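Local coordinates for protein NADP-dependent alcohol dehydrogenase (Entamoeba histolytica, PDB 2OUI) that probably catalyses the NADP(H)-dependent interconversion of alcohols with the corresponding aldehydes or ketones at a zinc-containing active site, at residues Ala35-Asp40 against Leu57-Val62; Lys80-Ala85 against Val146-Met151. The protein carries 1 engineered substitution. One frame throughout, in Å; residues are numbered along the deposited sequence.

Along the chain the two contacts come in series, neither enclosing nor crossing the other. Contact 1 closes first: strand 27-34 runs out into Ala35-Asp40, and the chain returns through helix 38-46 and strand 55-56 so that Leu57-Val62 lies against it. Strand 61-68 then leads on to its antiparallel neighbour, strand 80-83, where contact 2 opens. That larger loop closes when Val146-Met151, at the beginning of helix 148-161, reaches the end of the strand. The contacts join at the backbone pair Ala61 O to Val83 N and at the zinc ion, to which contact 1 gives Cys37 and His59 and contact 2 gives Asp150.

Contact 1: Ala35-Asp40 against Leu57-Val62; sequences APCTSD and LGHEAV. With ZN (zinc ion), chain E; CAC (cacodylate ion), chain H; EDO (1,2-ethanediol), chain I; NO3 (nitrate ion), chain F.
Cys37 and His59 converge on one zinc ion, the sulfur SG of Cys37 at 2.2 Å and the ring nitrogen NE2 of His59 at 2.1 Å from the metal. CB of Cys37 points toward the opposite segment, and SG, anti to the backbone N (chi1 -170°), is carried to the metal at the edge of the imidazole. The same sulfur accepts a bond from Ser39 N, so Cys37 serves as N-cap of helix 38-46 while holding the metal. Around the imidazole, water 1 sits over one face, 3.9 Å above the ring plane, and Asp40 OD1 approaches near the plane at CE1, the Asp40 carboxylate standing almost perpendicular to the ring. Ser113 OG bonds both His59 ND1 and Asp40 OD1 and so helps fix the rotation of the ring. The other carboxylate oxygen, Asp40 OD2, takes the N-H of Gly58 nearly along its own C-O bond at 2.9 Å.

Glu60 can be followed outward. Its CB rests 4.2 Å from Ala35 CB, beside the point where Ala35 N donates to Glu60 O. From there the chain extends to CD, which passes 3.9 Å from Ala35 O. At the tip, OE2 lies 3.2 Å from Cys37 CB and accepts from water 1, which also donates to Ala35 O and accepts from His59 N. OE1 turns away to a salt bridge with Lys346. O2 of a cacodylate ion, itself probably from the crystallisation liquor, and Asp150 complete the zinc shell. The Gly-His-Glu sequence belongs to the signature of zinc-containing medium-chain dehydrogenases, and Cys37 and His59 supply two of the three protein ligands of a site consistent with the catalytic zinc of that family.

Contact 2: Lys80-Ala85 against Val146-Met151; sequences KVIVPA and VMLSDM. With ZN (zinc ion), chain E.
Ser149 meets the end of strand 80-83 through two carbonyl groups, neither approached within its own plane. Val83 O receives the hydroxyl of Ser149, with OG 2.7 Å away and tilted 31° from the carbonyl plane. In the reverse direction Ala85 N donates to Ser149 O at 3.0 Å; the N-H points almost straight at the oxygen (170°), but the donor stands above the carbonyl plane, away from the lone-pair directions. Ser149 is thus gripped from both its side chain and its backbone, and the backbones are close here, 4.2 Å between the CA atoms of Ser149 and Pro84.

Farther back on strand 80-83, Ile82 CD1 meets Leu148 CD1 at 3.8 Å, two methyl ends touching where the side chains cross at a slant. Both residues also pack on helix 298-310, Ile82 through Met302 and Leu148 through Leu305 and Ala306. In this medium-chain dehydrogenase fold the contact sets the first turn of helix 148-161 against the end of strand 80-83.

Nearer the metal, the methyl CB of Ala85 lies 3.5 Å from Ser149 O and 4.1 Å from Asp150 CB, and it also touches His59. Asp150 directs its carboxylate to the zinc ion by setting CG anti to the backbone N (chi1 -171°), and OD2 binds the metal at 1.9 Å, whereas OD1 stays 3.6 Å from it. The helix opens with a pi-type turn over 148-151, and this ligand, which shares the ion with Cys37 and His59, sits in it.

Contact 1: Ala35-Asp40 against Leu57-Val62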
loop_
_atom_site.group_PDB
_atom_site.type_symbol
_atom_site.label_atom_id
_atom_site.label_comp_id
_atom_site.label_asym_id
_atom_site.label_seq_id
_atom_site.Cartn_x
_atom_site.Cartn_y
_atom_site.Cartn_z
ATOM N N ALA A 35 23.494 -11.982 23.005
ATOM C CA ALA A 35 24.452 -11.443 22.018
ATOM C C ALA A 35 24.586 -9.928 22.203
ATOM O O ALA A 35 23.612 -9.274 22.581
ATOM C CB ALA A 35 23.991 -11.759 20.600
ATOM N N PRO A 36 25.785 -9.373 21.952
ATOM C CA PRO A 36 26.000 -7.920 21.976
ATOM C C PRO A 36 25.741 -7.278 20.615
ATOM O O PRO A 36 25.762 -7.970 19.582
ATOM C CB PRO A 36 27.477 -7.807 22.292
ATOM C CG PRO A 36 28.067 -8.974 21.518
ATOM C CD PRO A 36 27.028 -10.095 21.622
ATOM N N CYS A 37 25.494 -5.967 20.618
ATOM C CA CYS A 37 25.105 -5.248 19.405
ATOM C C CYS A 37 25.959 -4.016 19.254
ATOM O O CYS A 37 26.278 -3.368 20.227
ATOM C CB CYS A 37 23.635 -4.804 19.500
ATOM S SG CYS A 37 23.026 -4.159 17.906
ATOM N N THR A 38 26.311 -3.700 18.013
ATOM C CA THR A 38 26.959 -2.441 17.657
ATOM C C THR A 38 26.202 -1.245 18.234
ATOM O O THR A 38 26.811 -0.264 18.641
ATOM C CB THR A 38 27.022 -2.322 16.111
ATOM O OG1 THR A 38 27.667 -3.497 15.587
ATOM C CG2 THR A 38 27.838 -1.118 15.691
ATOM N N SER A 39 24.877 -1.331 18.294
ATOM C CA SER A 39 24.086 -0.203 18.807
ATOM C C SER A 39 24.554 0.196 20.191
ATOM O O SER A 39 24.648 1.383 20.513
ATOM C CB SER A 39 22.600 -0.521 18.842
ATOM O OG SER A 39 22.130 -0.794 17.539
ATOM N N ASP A 40 24.841 -0.794 21.035
ATOM C CA ASP A 40 25.272 -0.474 22.391
ATOM C C ASP A 40 26.636 0.201 22.442
ATOM O O ASP A 40 26.918 0.960 23.379
ATOM C CB ASP A 40 25.253 -1.726 23.274
ATOM C CG ASP A 40 23.844 -2.044 23.815
ATOM O OD1 ASP A 40 22.887 -1.250 23.598
ATOM O OD2 ASP A 40 23.707 -3.079 24.496
ATOM N N LEU A 57 22.847 -3.217 29.991
ATOM C CA LEU A 57 22.993 -3.210 28.537
ATOM C C LEU A 57 22.402 -4.462 27.914
ATOM O O LEU A 57 21.952 -5.351 28.630
ATOM C CB LEU A 57 24.467 -3.048 28.152
ATOM C CG LEU A 57 25.040 -1.678 28.519
ATOM C CD1 LEU A 57 26.536 -1.723 28.444
ATOM C CD2 LEU A 57 24.471 -0.606 27.580
ATOM N N GLY A 58 22.391 -4.506 26.583
ATOM C CA GLY A 58 21.919 -5.675 25.845
ATOM C C GLY A 58 20.438 -5.739 25.531
ATOM O O GLY A 58 19.579 -5.352 26.345
ATOM N N HIS A 59 20.121 -6.248 24.344
ATOM C CA HIS A 59 18.742 -6.358 23.904
ATOM C C HIS A 59 18.516 -7.550 22.964
ATOM O O HIS A 59 17.581 -7.551 22.155
ATOM C CB HIS A 59 18.252 -5.047 23.259
ATOM C CG HIS A 59 19.185 -4.475 22.226
ATOM N ND1 HIS A 59 20.044 -3.432 22.498
ATOM C CD2 HIS A 59 19.379 -4.788 20.919
ATOM C CE1 HIS A 59 20.744 -3.142 21.411
ATOM N NE2 HIS A 59 20.359 -3.950 20.439
ATOM N N GLU A 60 19.358 -8.577 23.094
ATOM C CA GLU A 60 19.238 -9.775 22.288
ATOM C C GLU A 60 19.377 -10.972 23.227
ATOM O O GLU A 60 20.451 -11.203 23.764
ATOM C CB GLU A 60 20.365 -9.804 21.257
ATOM C CG GLU A 60 20.200 -8.730 20.183
ATOM C CD GLU A 60 21.467 -8.502 19.383
ATOM O OE1 GLU A 60 21.595 -9.131 18.305
ATOM O OE2 GLU A 60 22.345 -7.734 19.856
ATOM N N ALA A 61 18.275 -11.699 23.417
ATOM C CA ALA A 61 18.240 -12.825 24.379
ATOM C C ALA A 61 17.272 -13.902 23.935
ATOM O O ALA A 61 16.227 -13.608 23.362
ATOM C CB ALA A 61 17.805 -12.337 25.756
ATOM N N VAL A 62 17.633 -15.144 24.245
ATOM C CA VAL A 62 16.695 -16.274 24.368
ATOM C C VAL A 62 16.734 -16.545 25.870
ATOM O O VAL A 62 17.807 -16.512 26.471
ATOM C CB VAL A 62 17.188 -17.502 23.587
ATOM C CG1 VAL A 62 16.453 -18.785 24.008
ATOM C CG2 VAL A 62 17.038 -17.243 22.077
HETATM ZN ZN ZN E . 20.858 -4.012 18.432
HETATM AS AS CAC H . 18.700 -1.961 17.221
HETATM O O1 CAC H . 18.602 -2.744 15.679
HETATM O O2 CAC H . 20.283 -2.230 17.955
HETATM C C1 CAC H . 18.624 -0.017 17.060
HETATM C C2 CAC H . 17.335 -2.641 18.454
HETATM C C1 EDO I . 21.239 -1.717 14.061
HETATM O O1 EDO I . 21.496 -0.565 13.244
HETATM C C2 EDO I . 22.548 -2.244 14.645
HETATM O O2 EDO I . 23.475 -1.204 15.015
HETATM N N NO3 F . 25.756 -4.222 12.482
HETATM O O1 NO3 F . 25.999 -4.599 13.814
HETATM O O2 NO3 F . 25.241 -5.138 11.591
HETATM O O3 NO3 F . 26.034 -2.925 12.037
HETATM O O HOH W 1 22.376 -6.928 22.478
#

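Contact 2: Lys80-Ala85 against Val146-Met151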
loop_
_atom_site.group_PDB
_atom_site.type_symbol
_atom_site.label_atom_id
_atom_site.label_comp_id
_atom_site.label_asym_id
_atom_site.label_seq_id
_atom_site.Cartn_x
_atom_site.Cartn_y
_atom_site.Cartn_z
ATOM N N LYS A 80 10.710 -21.599 27.689
ATOM C CA LYS A 80 11.867 -21.031 27.021
ATOM C C LYS A 80 11.357 -20.147 25.884
ATOM O O LYS A 80 10.465 -20.539 25.132
ATOM C CB LYS A 80 12.805 -22.136 26.538
ATOM C CG LYS A 80 13.369 -22.948 27.713
ATOM C CD LYS A 80 14.361 -24.009 27.283
ATOM C CE LYS A 80 14.703 -24.876 28.496
ATOM N NZ LYS A 80 15.473 -26.093 28.142
ATOM N N VAL A 81 11.909 -18.938 25.778
ATOM C CA VAL A 81 11.317 -17.913 24.910
ATOM C C VAL A 81 12.380 -17.178 24.109
ATOM O O VAL A 81 13.541 -17.066 24.546
ATOM C CB VAL A 81 10.524 -16.838 25.716
ATOM C CG1 VAL A 81 9.235 -17.420 26.303
ATOM C CG2 VAL A 81 11.388 -16.245 26.866
ATOM N N ILE A 82 11.955 -16.665 22.967
ATOM C CA ILE A 82 12.738 -15.766 22.151
ATOM C C ILE A 82 12.299 -14.359 22.571
ATOM O O ILE A 82 11.108 -14.008 22.500
ATOM C CB ILE A 82 12.430 -15.977 20.643
ATOM C CG1 ILE A 82 12.827 -17.388 20.198
ATOM C CG2 ILE A 82 13.205 -15.013 19.802
ATOM C CD1 ILE A 82 12.191 -17.801 18.848
ATOM N N VAL A 83 13.251 -13.553 23.004
ATOM C CA VAL A 83 12.923 -12.205 23.449
ATOM C C VAL A 83 13.234 -11.203 22.325
ATOM O O VAL A 83 14.399 -11.084 21.914
ATOM C CB VAL A 83 13.734 -11.816 24.706
ATOM C CG1 VAL A 83 13.235 -10.470 25.268
ATOM C CG2 VAL A 83 13.637 -12.926 25.795
ATOM N N PRO A 84 12.208 -10.483 21.820
ATOM C CA PRO A 84 12.510 -9.504 20.757
ATOM C C PRO A 84 13.208 -8.285 21.363
ATOM O O PRO A 84 12.948 -7.957 22.515
ATOM C CB PRO A 84 11.126 -9.126 20.207
ATOM C CG PRO A 84 10.164 -9.358 21.397
ATOM C CD PRO A 84 10.780 -10.517 22.190
ATOM N N ALA A 85 14.105 -7.625 20.614
ATOM C CA ALA A 85 14.758 -6.414 21.134
ATOM C C ALA A 85 13.704 -5.340 21.420
ATOM O O ALA A 85 13.865 -4.536 22.338
ATOM C CB ALA A 85 15.798 -5.860 20.135
ATOM N N VAL A 146 18.748 -16.544 18.996
ATOM C CA VAL A 146 19.055 -15.206 19.533
ATOM C C VAL A 146 19.320 -14.188 18.410
ATOM O O VAL A 146 19.208 -12.959 18.609
ATOM C CB VAL A 146 20.190 -15.218 20.590
ATOM C CG1 VAL A 146 21.550 -15.455 19.946
ATOM C CG2 VAL A 146 20.158 -13.926 21.393
ATOM N N MET A 147 19.643 -14.706 17.224
ATOM C CA MET A 147 19.801 -13.844 16.037
ATOM C C MET A 147 18.481 -13.274 15.549
ATOM O O MET A 147 18.473 -12.273 14.828
ATOM C CB MET A 147 20.464 -14.620 14.893
ATOM C CG MET A 147 21.858 -15.173 15.213
ATOM S SD MET A 147 23.091 -13.907 15.573
ATOM C CE MET A 147 23.182 -13.950 17.348
ATOM N N LEU A 148 17.373 -13.911 15.922
ATOM C CA LEU A 148 16.019 -13.395 15.610
ATOM C C LEU A 148 15.661 -12.077 16.313
ATOM O O LEU A 148 14.928 -11.276 15.771
ATOM C CB LEU A 148 14.948 -14.459 15.927
ATOM C CG LEU A 148 14.976 -15.753 15.108
ATOM C CD1 LEU A 148 14.095 -16.823 15.731
ATOM C CD2 LEU A 148 14.582 -15.480 13.632
ATOM N N SER A 149 16.194 -11.851 17.515
ATOM C CA SER A 149 15.757 -10.775 18.406
ATOM C C SER A 149 15.935 -9.402 17.781
ATOM O O SER A 149 15.102 -8.523 17.979
ATOM C CB SER A 149 16.608 -10.805 19.689
ATOM O OG SER A 149 16.441 -12.050 20.349
ATOM N N ASP A 150 17.020 -9.266 17.021
ATOM C CA ASP A 150 17.478 -7.980 16.501
ATOM C C ASP A 150 18.062 -8.180 15.100
ATOM O O ASP A 150 17.650 -7.483 14.179
ATOM C CB ASP A 150 18.497 -7.385 17.482
ATOM C CG ASP A 150 18.894 -5.937 17.172
ATOM O OD1 ASP A 150 18.273 -5.291 16.283
ATOM O OD2 ASP A 150 19.857 -5.462 17.832
ATOM N N MET A 151 18.971 -9.136 14.902
ATOM C CA MET A 151 19.684 -9.179 13.602
ATOM C C MET A 151 18.777 -9.534 12.427
ATOM O O MET A 151 18.718 -8.800 11.442
ATOM C CB MET A 151 20.898 -10.100 13.632
ATOM C CG MET A 151 21.950 -9.722 14.704
ATOM S SD MET A 151 22.705 -8.104 14.400
ATOM C CE MET A 151 21.704 -6.980 15.377
HETATM ZN ZN ZN E . 20.858 -4.012 18.432
#